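Local coordinates for metallo-beta-lactamase family protein (Staphylococcus aureus, PDB 3R2U) that probably acts as an iron-dependent hydrolase or related enzyme of the metallo-beta-lactamase superfamily that also carries a rhodanese-like domain, at residues I56-S61 / N282-Y287; W331-D336 / Q356-D361; Q337-I342 / D361-Y366. One frame throughout, in Å; residues are numbered along the deposited sequence.

Contact 1 (I56-S61 / N282-Y287)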
loop_
_atom_site.group_PDB
_atom_site.type_symbol
_atom_site.label_atom_id
_atom_site.label_comp_id
_atom_site.label_asym_id
_atom_site.label_seq_id
_atom_site.Cartn_x
_atom_site.Cartn_y
_atom_site.Cartn_z
ATOM N N ILE A 56 -0.409 11.596 -19.376
ATOM C CA ILE A 56 -1.724 11.077 -19.086
ATOM C C ILE A 56 -2.368 12.119 -18.151
ATOM O O ILE A 56 -1.714 13.103 -17.789
ATOM C CB ILE A 56 -1.673 9.669 -18.456
ATOM C CG1 ILE A 56 -0.881 9.655 -17.137
ATOM C CG2 ILE A 56 -1.033 8.697 -19.444
ATOM C CD1 ILE A 56 -1.060 8.361 -16.337
ATOM N N ARG A 57 -3.627 11.906 -17.765
ATOM C CA ARG A 57 -4.356 12.877 -16.929
ATOM C C ARG A 57 -3.905 12.946 -15.474
ATOM O O ARG A 57 -3.976 14.008 -14.844
ATOM C CB ARG A 57 -5.857 12.575 -16.936
ATOM C CG ARG A 57 -6.558 12.955 -18.167
ATOM C CD ARG A 57 -8.011 12.560 -18.055
ATOM N NE ARG A 57 -8.831 13.497 -17.296
ATOM C CZ ARG A 57 -9.989 13.184 -16.716
ATOM N NH1 ARG A 57 -10.431 11.919 -16.715
ATOM N NH2 ARG A 57 -10.696 14.122 -16.109
ATOM N N ASP A 58 -3.521 11.794 -14.929
ATOM C CA ASP A 58 -3.028 11.720 -13.561
ATOM C C ASP A 58 -1.546 12.043 -13.628
ATOM O O ASP A 58 -0.763 11.285 -14.209
ATOM C CB ASP A 58 -3.290 10.338 -13.002
ATOM C CG ASP A 58 -2.665 10.115 -11.665
ATOM O OD1 ASP A 58 -2.006 11.023 -11.130
ATOM O OD2 ASP A 58 -2.813 8.986 -11.166
ATOM N N LEU A 59 -1.154 13.174 -13.053
ATOM C CA LEU A 59 0.231 13.640 -13.165
ATOM C C LEU A 59 1.137 13.195 -12.016
ATOM O O LEU A 59 2.322 13.493 -12.028
ATOM C CB LEU A 59 0.245 15.174 -13.218
ATOM C CG LEU A 59 -0.563 15.866 -14.330
ATOM C CD1 LEU A 59 -0.373 17.400 -14.262
ATOM C CD2 LEU A 59 -0.175 15.350 -15.700
ATOM N N SER A 60 0.581 12.481 -11.048
ATOM C CA SER A 60 1.309 12.118 -9.828
ATOM C C SER A 60 2.636 11.382 -10.010
ATOM O O SER A 60 3.596 11.677 -9.300
ATOM C CB SER A 60 0.405 11.344 -8.858
ATOM O OG SER A 60 -0.024 10.117 -9.396
ATOM N N SER A 61 2.689 10.436 -10.948
ATOM C CA SER A 61 3.908 9.674 -11.177
ATOM C C SER A 61 5.032 10.559 -11.669
ATOM O O SER A 61 6.156 10.461 -11.179
ATOM C CB SER A 61 3.673 8.526 -12.156
ATOM O OG SER A 61 3.033 7.445 -11.509
ATOM N N ASN A 282 -12.935 18.158 -18.461
ATOM C CA ASN A 282 -12.710 18.653 -17.109
ATOM C C ASN A 282 -11.354 18.206 -16.552
ATOM O O ASN A 282 -10.822 17.159 -16.943
ATOM C CB ASN A 282 -13.811 18.136 -16.173
ATOM C CG ASN A 282 -15.161 18.765 -16.448
ATOM O OD1 ASN A 282 -15.258 19.767 -17.124
ATOM N ND2 ASN A 282 -16.210 18.160 -15.915
ATOM N N LEU A 283 -10.808 19.002 -15.640
ATOM C CA LEU A 283 -9.572 18.638 -15.001
ATOM C C LEU A 283 -9.733 17.284 -14.337
ATOM O O LEU A 283 -10.793 16.934 -13.840
ATOM C CB LEU A 283 -9.168 19.666 -13.947
ATOM C CG LEU A 283 -8.697 21.040 -14.447
ATOM C CD1 LEU A 283 -8.631 22.039 -13.262
ATOM C CD2 LEU A 283 -7.321 20.930 -15.152
ATOM N N TYR A 284 -8.665 16.515 -14.335
ATOM C CA TYR A 284 -8.671 15.262 -13.625
ATOM C C TYR A 284 -8.744 15.473 -12.102
ATOM O O TYR A 284 -7.996 16.285 -11.535
ATOM C CB TYR A 284 -7.383 14.466 -13.917
ATOM C CG TYR A 284 -7.170 13.392 -12.918
ATOM C CD1 TYR A 284 -7.942 12.233 -12.940
ATOM C CD2 TYR A 284 -6.217 13.526 -11.920
ATOM C CE1 TYR A 284 -7.771 11.247 -11.997
ATOM C CE2 TYR A 284 -6.037 12.546 -10.979
ATOM C CZ TYR A 284 -6.810 11.418 -11.021
ATOM O OH TYR A 284 -6.612 10.470 -10.088
ATOM N N GLN A 285 -9.626 14.704 -11.471
ATOM C CA GLN A 285 -9.722 14.603 -10.021
ATOM C C GLN A 285 -10.228 13.208 -9.662
ATOM O O GLN A 285 -11.169 12.700 -10.296
ATOM C CB GLN A 285 -10.701 15.614 -9.397
ATOM C CG GLN A 285 -10.372 17.077 -9.544
ATOM C CD GLN A 285 -9.094 17.494 -8.854
ATOM O OE1 GLN A 285 -8.546 16.766 -8.038
ATOM N NE2 GLN A 285 -8.616 18.691 -9.182
ATOM N N PRO A 286 -9.619 12.585 -8.638
ATOM C CA PRO A 286 -10.163 11.344 -8.168
ATOM C C PRO A 286 -11.545 11.643 -7.585
ATOM O O PRO A 286 -11.852 12.808 -7.257
ATOM C CB PRO A 286 -9.191 10.930 -7.059
ATOM C CG PRO A 286 -8.652 12.240 -6.550
ATOM C CD PRO A 286 -8.552 13.096 -7.760
ATOM N N TYR A 287 -12.368 10.609 -7.455
ATOM C CA TYR A 287 -13.688 10.762 -6.894
ATOM C C TYR A 287 -14.157 9.511 -6.194
ATOM O O TYR A 287 -13.644 8.427 -6.433
ATOM C CB TYR A 287 -14.699 11.200 -7.965
ATOM C CG TYR A 287 -14.932 10.231 -9.101
ATOM C CD1 TYR A 287 -14.073 10.186 -10.200
ATOM C CD2 TYR A 287 -16.051 9.407 -9.111
ATOM C CE1 TYR A 287 -14.320 9.310 -11.277
ATOM C CE2 TYR A 287 -16.300 8.551 -10.153
ATOM C CZ TYR A 287 -15.440 8.510 -11.239
ATOM O OH TYR A 287 -15.710 7.659 -12.261
HETATM O O HOH W 1 -8.436 16.301 -18.040
HETATM O O HOH W 2 -12.213 14.533 -13.215
#
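At the seam between the metallo-beta-lactamase part and the parallel-sheet part of the chain, the loop leading into helix 60-69 lies against 282-287, with Arg57 crossing Tyr284. The arginine chain bends at chi3, which lays one face of its guanidinium against Tyr284 CB, with NE 3.8 Å from that carbon, while its plane stands 84° from the tyrosine ring. From the edge, Arg57 NH2 donates to Asn282 O at 3.2 Å, a bent bond (141°) that meets the oxygen from above the carbonyl plane. A water bridges Arg57 NE and the same Asn282 O, and NH1 forms a salt bridge with Asp361 and also donates to Gln356 O. An arginine suits this place because its several N-H groups can serve carbonyls, water and carboxylate at once. Tyr284, in turn, sets one ring face over Asp58, whose CB is 4.1 Å from CE2, near the rim. With CG anti to the backbone N (chi1 173°), the Asp58 carboxylate turns to its own chain, where OD1 accepts from Ser60 N at 3.0 Å and Ser60 OG at 2.8 Å. An aspartate accepting from the N-H two residues on is the side-chain cap common at helix N-termini.

Contact 2 (W331-D336 / Q356-D361)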
loop_
_atom_site.group_PDB
_atom_site.type_symbol
_atom_site.label_atom_id
_atom_site.label_comp_id
_atom_site.label_asym_id
_atom_site.label_seq_id
_atom_site.Cartn_x
_atom_site.Cartn_y
_atom_site.Cartn_z
ATOM N N TRP A 331 -15.237 -1.178 -26.403
ATOM C CA TRP A 331 -16.329 -1.596 -27.248
ATOM C C TRP A 331 -17.699 -1.390 -26.626
ATOM O O TRP A 331 -18.687 -1.388 -27.353
ATOM C CB TRP A 331 -16.169 -3.060 -27.653
ATOM C CG TRP A 331 -14.996 -3.295 -28.550
ATOM C CD1 TRP A 331 -13.770 -3.785 -28.201
ATOM C CD2 TRP A 331 -14.933 -3.014 -29.950
ATOM N NE1 TRP A 331 -12.948 -3.837 -29.308
ATOM C CE2 TRP A 331 -13.639 -3.367 -30.393
ATOM C CE3 TRP A 331 -15.851 -2.505 -30.878
ATOM C CZ2 TRP A 331 -13.244 -3.230 -31.723
ATOM C CZ3 TRP A 331 -15.454 -2.362 -32.197
ATOM C CH2 TRP A 331 -14.165 -2.725 -32.607
ATOM N N TYR A 332 -17.770 -1.215 -25.297
ATOM C CA TYR A 332 -19.053 -1.075 -24.596
ATOM C C TYR A 332 -19.256 0.215 -23.822
ATOM O O TYR A 332 -20.389 0.549 -23.517
ATOM C CB TYR A 332 -19.227 -2.218 -23.590
ATOM C CG TYR A 332 -19.184 -3.579 -24.214
ATOM C CD1 TYR A 332 -17.997 -4.298 -24.260
ATOM C CD2 TYR A 332 -20.322 -4.144 -24.774
ATOM C CE1 TYR A 332 -17.943 -5.541 -24.849
ATOM C CE2 TYR A 332 -20.274 -5.388 -25.374
ATOM C CZ TYR A 332 -19.081 -6.076 -25.405
ATOM O OH TYR A 332 -19.016 -7.309 -25.977
ATOM N N LEU A 333 -18.180 0.938 -23.512
ATOM C CA LEU A 333 -18.296 2.139 -22.693
ATOM C C LEU A 333 -19.121 3.178 -23.409
ATOM O O LEU A 333 -18.853 3.487 -24.554
ATOM C CB LEU A 333 -16.905 2.724 -22.355
ATOM C CG LEU A 333 -16.864 3.798 -21.254
ATOM C CD1 LEU A 333 -17.316 3.248 -19.923
ATOM C CD2 LEU A 333 -15.475 4.376 -21.112
ATOM N N ASN A 334 -20.156 3.676 -22.751
ATOM C CA ASN A 334 -20.960 4.752 -23.311
ATOM C C ASN A 334 -20.641 6.035 -22.497
ATOM O O ASN A 334 -21.038 6.161 -21.322
ATOM C CB ASN A 334 -22.437 4.382 -23.252
ATOM C CG ASN A 334 -23.312 5.372 -23.966
ATOM O OD1 ASN A 334 -22.983 6.553 -24.081
ATOM N ND2 ASN A 334 -24.444 4.896 -24.448
ATOM N N TYR A 335 -19.903 6.971 -23.117
ATOM C CA TYR A 335 -19.492 8.200 -22.436
ATOM C C TYR A 335 -20.632 9.116 -22.030
ATOM O O TYR A 335 -20.448 9.993 -21.197
ATOM C CB TYR A 335 -18.490 8.994 -23.295
ATOM C CG TYR A 335 -17.104 8.397 -23.320
ATOM C CD1 TYR A 335 -16.824 7.284 -24.100
ATOM C CD2 TYR A 335 -16.067 8.952 -22.571
ATOM C CE1 TYR A 335 -15.569 6.745 -24.136
ATOM C CE2 TYR A 335 -14.792 8.423 -22.623
ATOM C CZ TYR A 335 -14.557 7.311 -23.403
ATOM O OH TYR A 335 -13.320 6.729 -23.469
ATOM N N ASP A 336 -21.800 8.909 -22.608
ATOM C CA ASP A 336 -22.965 9.738 -22.334
ATOM C C ASP A 336 -23.806 9.212 -21.177
ATOM O O ASP A 336 -24.861 9.790 -20.867
ATOM C CB ASP A 336 -23.841 9.823 -23.595
ATOM C CG ASP A 336 -23.076 10.361 -24.817
ATOM O OD1 ASP A 336 -22.189 11.195 -24.645
ATOM O OD2 ASP A 336 -23.383 9.972 -25.957
ATOM N N GLN A 356 -10.726 6.774 -15.878
ATOM C CA GLN A 356 -10.418 8.193 -15.968
ATOM C C GLN A 356 -9.238 8.404 -16.936
ATOM O O GLN A 356 -9.099 9.471 -17.535
ATOM C CB GLN A 356 -10.099 8.803 -14.615
ATOM C CG GLN A 356 -11.235 8.708 -13.602
ATOM C CD GLN A 356 -10.987 9.590 -12.401
ATOM O OE1 GLN A 356 -10.497 9.135 -11.385
ATOM N NE2 GLN A 356 -11.271 10.865 -12.542
ATOM N N LEU A 357 -8.396 7.393 -17.092
ATOM C CA LEU A 357 -7.288 7.512 -18.014
ATOM C C LEU A 357 -7.761 7.507 -19.480
ATOM O O LEU A 357 -7.016 7.904 -20.371
ATOM C CB LEU A 357 -6.203 6.476 -17.741
ATOM C CG LEU A 357 -5.609 6.571 -16.330
ATOM C CD1 LEU A 357 -4.412 5.658 -16.208
ATOM C CD2 LEU A 357 -5.230 8.015 -15.939
ATOM N N ILE A 358 -8.988 7.064 -19.728
ATOM C CA ILE A 358 -9.579 7.200 -21.071
ATOM C C ILE A 358 -10.689 8.253 -21.047
ATOM O O ILE A 358 -11.602 8.254 -21.871
ATOM C CB ILE A 358 -10.029 5.856 -21.721
ATOM C CG1 ILE A 358 -11.075 5.130 -20.884
ATOM C CG2 ILE A 358 -8.836 4.951 -21.939
ATOM C CD1 ILE A 358 -11.770 4.011 -21.672
ATOM N N GLY A 359 -10.593 9.179 -20.100
ATOM C CA GLY A 359 -11.507 10.315 -20.041
ATOM C C GLY A 359 -12.935 10.088 -19.611
ATOM O O GLY A 359 -13.845 10.855 -20.014
ATOM N N TYR A 360 -13.160 9.058 -18.802
ATOM C CA TYR A 360 -14.505 8.742 -18.300
ATOM C C TYR A 360 -14.506 8.938 -16.785
ATOM O O TYR A 360 -13.807 8.216 -16.065
ATOM C CB TYR A 360 -14.929 7.313 -18.676
ATOM C CG TYR A 360 -16.329 7.010 -18.224
ATOM C CD1 TYR A 360 -17.443 7.421 -18.984
ATOM C CD2 TYR A 360 -16.560 6.368 -17.020
ATOM C CE1 TYR A 360 -18.730 7.162 -18.550
ATOM C CE2 TYR A 360 -17.838 6.110 -16.581
ATOM C CZ TYR A 360 -18.920 6.520 -17.336
ATOM O OH TYR A 360 -20.191 6.257 -16.890
ATOM N N ASP A 361 -15.292 9.908 -16.306
ATOM C CA ASP A 361 -15.321 10.267 -14.876
ATOM C C ASP A 361 -16.690 10.022 -14.246
ATOM O O ASP A 361 -16.962 10.523 -13.162
ATOM C CB ASP A 361 -15.018 11.785 -14.712
ATOM C CG ASP A 361 -13.585 12.163 -15.077
ATOM O OD1 ASP A 361 -12.679 11.293 -15.119
ATOM O OD2 ASP A 361 -13.358 13.362 -15.301
#
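Tyr335 OH donates to Ile358 O over 2.8 Å, tying the loop before strand 339-342 to the turn that follows helix 345-356. This turn is a Schellman motif, with Gly359 as its C-prime residue: glycine readily takes the positive phi that reverses the chain, with Tyr360 N bonded to Leu355 O and Gly359 N to Gln356 O at 3.0 Å. The motif leaves Ile358 O for the phenol, which comes in tilted from the carbonyl plane, so a tyrosine long enough to span the gap satisfies a buried acceptor. Its ring presents its edge to the carbonyls of Ile358 and Gly359, and its face receives the edge of Tyr360 in a T-shaped pair, with planes at 81° and centroids 6.0 Å apart. Tyr360 points CG anti to its backbone N (chi1 -177°), carrying the ring across to the other loop, and Tyr360 OH bonds to Gln337 O. Asn334 OD1 accepts from Asp336 N in an Asx turn. The branched end of Leu333 divides: CD2 meets Ile358 CD1 tip to tip at 3.8 Å, while CD1 sits over the centre of the Tyr360 ring, 4.1 Å from the centroid and 5° off its normal, a CH-pi contact.

Contact 3 (Q337-I342 / D361-Y366); sequences QEINLI and DDIAGY
Ile339 and Ile363 pair in parallel where strand 339-342 meets strand 363-366, and backbone bonds run in both directions between them. Ile339 O takes Ala364 N at 2.8 Å in a nearly straight bond (167°), while Ile339 N makes only a weak, 3.4 Å bond to Asp362 O. Further on, Leu341 N reaches Gly365 O at 3.2 Å, lying in the carbonyl plane. Ile363 N is taken up by Tyr287 OH. A water lies within hydrogen-bonding distance of both Asp362 O and Glu338 OE2, linking the ends of the two loops just ahead of the strands. Glycine, with no side chain, tolerates the backbone angles of Gly365 (164°/-175°), where a CB would crowd the carbonyl before it. Beside it lies the Asn340 amide, whose polar atoms are met outside the pair: ND2 donates to Asn294 O and OD1 accepts from Arg297. The Tyr366 hydroxyl likewise bonds to Asp67 of the second subunit. Leu341 and Ile363 face helix 345-356, and Ile339 shares their side of the sheet; Ile363 CD1 lies 3.9 Å from both Ile339 CG2 and Leu341 CG. Two adjacent parallel strands joined through a helix are the hallmark of a beta-alpha-beta crossover.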
loop_
_atom_site.group_PDB
_atom_site.type_symbol
_atom_site.label_atom_id
_atom_site.label_comp_id
_atom_site.label_asym_id
_atom_site.label_seq_id
_atom_site.Cartn_x
_atom_site.Cartn_y
_atom_site.Cartn_z
ATOM N N GLN A 337 -23.395 8.101 -20.565
ATOM C CA GLN A 337 -24.173 7.549 -19.454
ATOM C C GLN A 337 -23.326 7.308 -18.222
ATOM O O GLN A 337 -22.125 7.074 -18.310
ATOM C CB GLN A 337 -24.801 6.205 -19.848
ATOM C CG GLN A 337 -25.709 6.257 -21.059
ATOM C CD GLN A 337 -26.411 4.931 -21.345
ATOM O OE1 GLN A 337 -26.494 4.041 -20.482
ATOM N NE2 GLN A 337 -26.965 4.815 -22.550
ATOM N N GLU A 338 -23.977 7.360 -17.081
ATOM C CA GLU A 338 -23.364 6.985 -15.820
ATOM C C GLU A 338 -23.417 5.457 -15.770
ATOM O O GLU A 338 -24.397 4.841 -16.189
ATOM C CB GLU A 338 -24.125 7.577 -14.635
ATOM C CG GLU A 338 -24.261 9.102 -14.680
ATOM C CD GLU A 338 -24.920 9.669 -13.406
ATOM O OE1 GLU A 338 -25.899 10.437 -13.531
ATOM O OE2 GLU A 338 -24.473 9.333 -12.285
ATOM N N ILE A 339 -22.372 4.855 -15.225
ATOM C CA ILE A 339 -22.219 3.409 -15.220
ATOM C C ILE A 339 -21.953 2.850 -13.833
ATOM O O ILE A 339 -21.349 3.523 -13.008
ATOM C CB ILE A 339 -21.027 3.100 -16.160
ATOM C CG1 ILE A 339 -21.451 3.393 -17.596
ATOM C CG2 ILE A 339 -20.489 1.698 -15.985
ATOM C CD1 ILE A 339 -20.315 3.536 -18.578
ATOM N N ASN A 340 -22.459 1.645 -13.556
ATOM C CA ASN A 340 -22.141 0.933 -12.315
ATOM C C ASN A 340 -21.092 -0.145 -12.584
ATOM O O ASN A 340 -21.009 -0.690 -13.689
ATOM C CB ASN A 340 -23.359 0.225 -11.729
ATOM C CG ASN A 340 -24.369 1.166 -11.110
ATOM O OD1 ASN A 340 -24.074 2.309 -10.792
ATOM N ND2 ASN A 340 -25.559 0.663 -10.896
ATOM N N LEU A 341 -20.311 -0.453 -11.559
ATOM C CA LEU A 341 -19.340 -1.503 -11.615
ATOM C C LEU A 341 -19.665 -2.540 -10.551
ATOM O O LEU A 341 -20.214 -2.207 -9.499
ATOM C CB LEU A 341 -17.936 -0.955 -11.371
ATOM C CG LEU A 341 -17.426 0.061 -12.356
ATOM C CD1 LEU A 341 -16.018 0.564 -11.937
ATOM C CD2 LEU A 341 -17.456 -0.545 -13.805
ATOM N N ILE A 342 -19.358 -3.801 -10.850
ATOM C CA ILE A 342 -19.550 -4.892 -9.911
ATOM C C ILE A 342 -18.183 -5.400 -9.472
ATOM O O ILE A 342 -17.318 -5.757 -10.290
ATOM C CB ILE A 342 -20.407 -6.031 -10.489
ATOM C CG1 ILE A 342 -21.849 -5.542 -10.681
ATOM C CG2 ILE A 342 -20.373 -7.269 -9.532
ATOM C CD1 ILE A 342 -22.746 -6.521 -11.267
ATOM N N ASP A 361 -15.292 9.908 -16.306
ATOM C CA ASP A 361 -15.321 10.267 -14.876
ATOM C C ASP A 361 -16.690 10.022 -14.246
ATOM O O ASP A 361 -16.962 10.523 -13.162
ATOM C CB ASP A 361 -15.018 11.785 -14.712
ATOM C CG ASP A 361 -13.585 12.163 -15.077
ATOM O OD1 ASP A 361 -12.679 11.293 -15.119
ATOM O OD2 ASP A 361 -13.358 13.362 -15.301
ATOM N N ASP A 362 -17.542 9.248 -14.904
ATOM C CA ASP A 362 -18.941 9.139 -14.480
ATOM C C ASP A 362 -19.415 7.806 -13.869
ATOM O O ASP A 362 -20.604 7.488 -13.940
ATOM C CB ASP A 362 -19.837 9.541 -15.653
ATOM C CG ASP A 362 -19.687 11.013 -16.022
ATOM O OD1 ASP A 362 -19.240 11.794 -15.177
ATOM O OD2 ASP A 362 -20.023 11.395 -17.161
ATOM N N ILE A 363 -18.515 7.061 -13.241
ATOM C CA ILE A 363 -18.920 5.842 -12.528
ATOM C C ILE A 363 -19.820 6.337 -11.407
ATOM O O ILE A 363 -19.444 7.229 -10.639
ATOM C CB ILE A 363 -17.748 5.066 -11.968
ATOM C CG1 ILE A 363 -16.894 4.525 -13.110
ATOM C CG2 ILE A 363 -18.217 3.891 -11.099
ATOM C CD1 ILE A 363 -17.624 3.563 -14.047
ATOM N N ALA A 364 -21.018 5.789 -11.347
ATOM C CA ALA A 364 -22.015 6.221 -10.374
ATOM C C ALA A 364 -21.993 5.454 -9.062
ATOM O O ALA A 364 -22.455 5.953 -8.047
ATOM C CB ALA A 364 -23.408 6.161 -10.994
ATOM N N GLY A 365 -21.445 4.257 -9.067
ATOM C CA GLY A 365 -21.408 3.464 -7.846
ATOM C C GLY A 365 -21.116 2.024 -8.159
ATOM O O GLY A 365 -20.820 1.698 -9.290
ATOM N N TYR A 366 -21.150 1.168 -7.144
ATOM C CA TYR A 366 -20.843 -0.226 -7.345
ATOM C C TYR A 366 -21.781 -1.129 -6.553
ATOM O O TYR A 366 -22.495 -0.676 -5.661
ATOM C CB TYR A 366 -19.390 -0.531 -6.961
ATOM C CG TYR A 366 -19.111 -0.582 -5.458
ATOM C CD1 TYR A 366 -18.784 0.562 -4.755
ATOM C CD2 TYR A 366 -19.163 -1.785 -4.757
ATOM C CE1 TYR A 366 -18.548 0.528 -3.382
ATOM C CE2 TYR A 366 -18.922 -1.833 -3.387
ATOM C CZ TYR A 366 -18.627 -0.663 -2.710
ATOM O OH TYR A 366 -18.384 -0.694 -1.374
HETATM O O HOH W 3 -21.881 9.678 -12.427
#

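Overall arrangement
Contacts 2 and 3 serve the same beta-alpha-beta unit: 331-336/356-361 packs the loops at the entry to its two strands, and 337-342/361-366 joins the strands themselves. They share Asp361, and Leu333 packing on Ile339 ties one to the other. Contact 1 holds the loop ahead of the parallel sheet against the turn into helix 60-69, and reaches the unit through Arg57 and Tyr287. It is partly buried and rests on charge, water, carbonyls and the packing of Tyr284, whereas contact 2 is buried and largely aromatic and aliphatic, and contact 3 combines backbone bonding with an apolar face, more open to solvent at its start, around Gln337, Glu338 and Asp362.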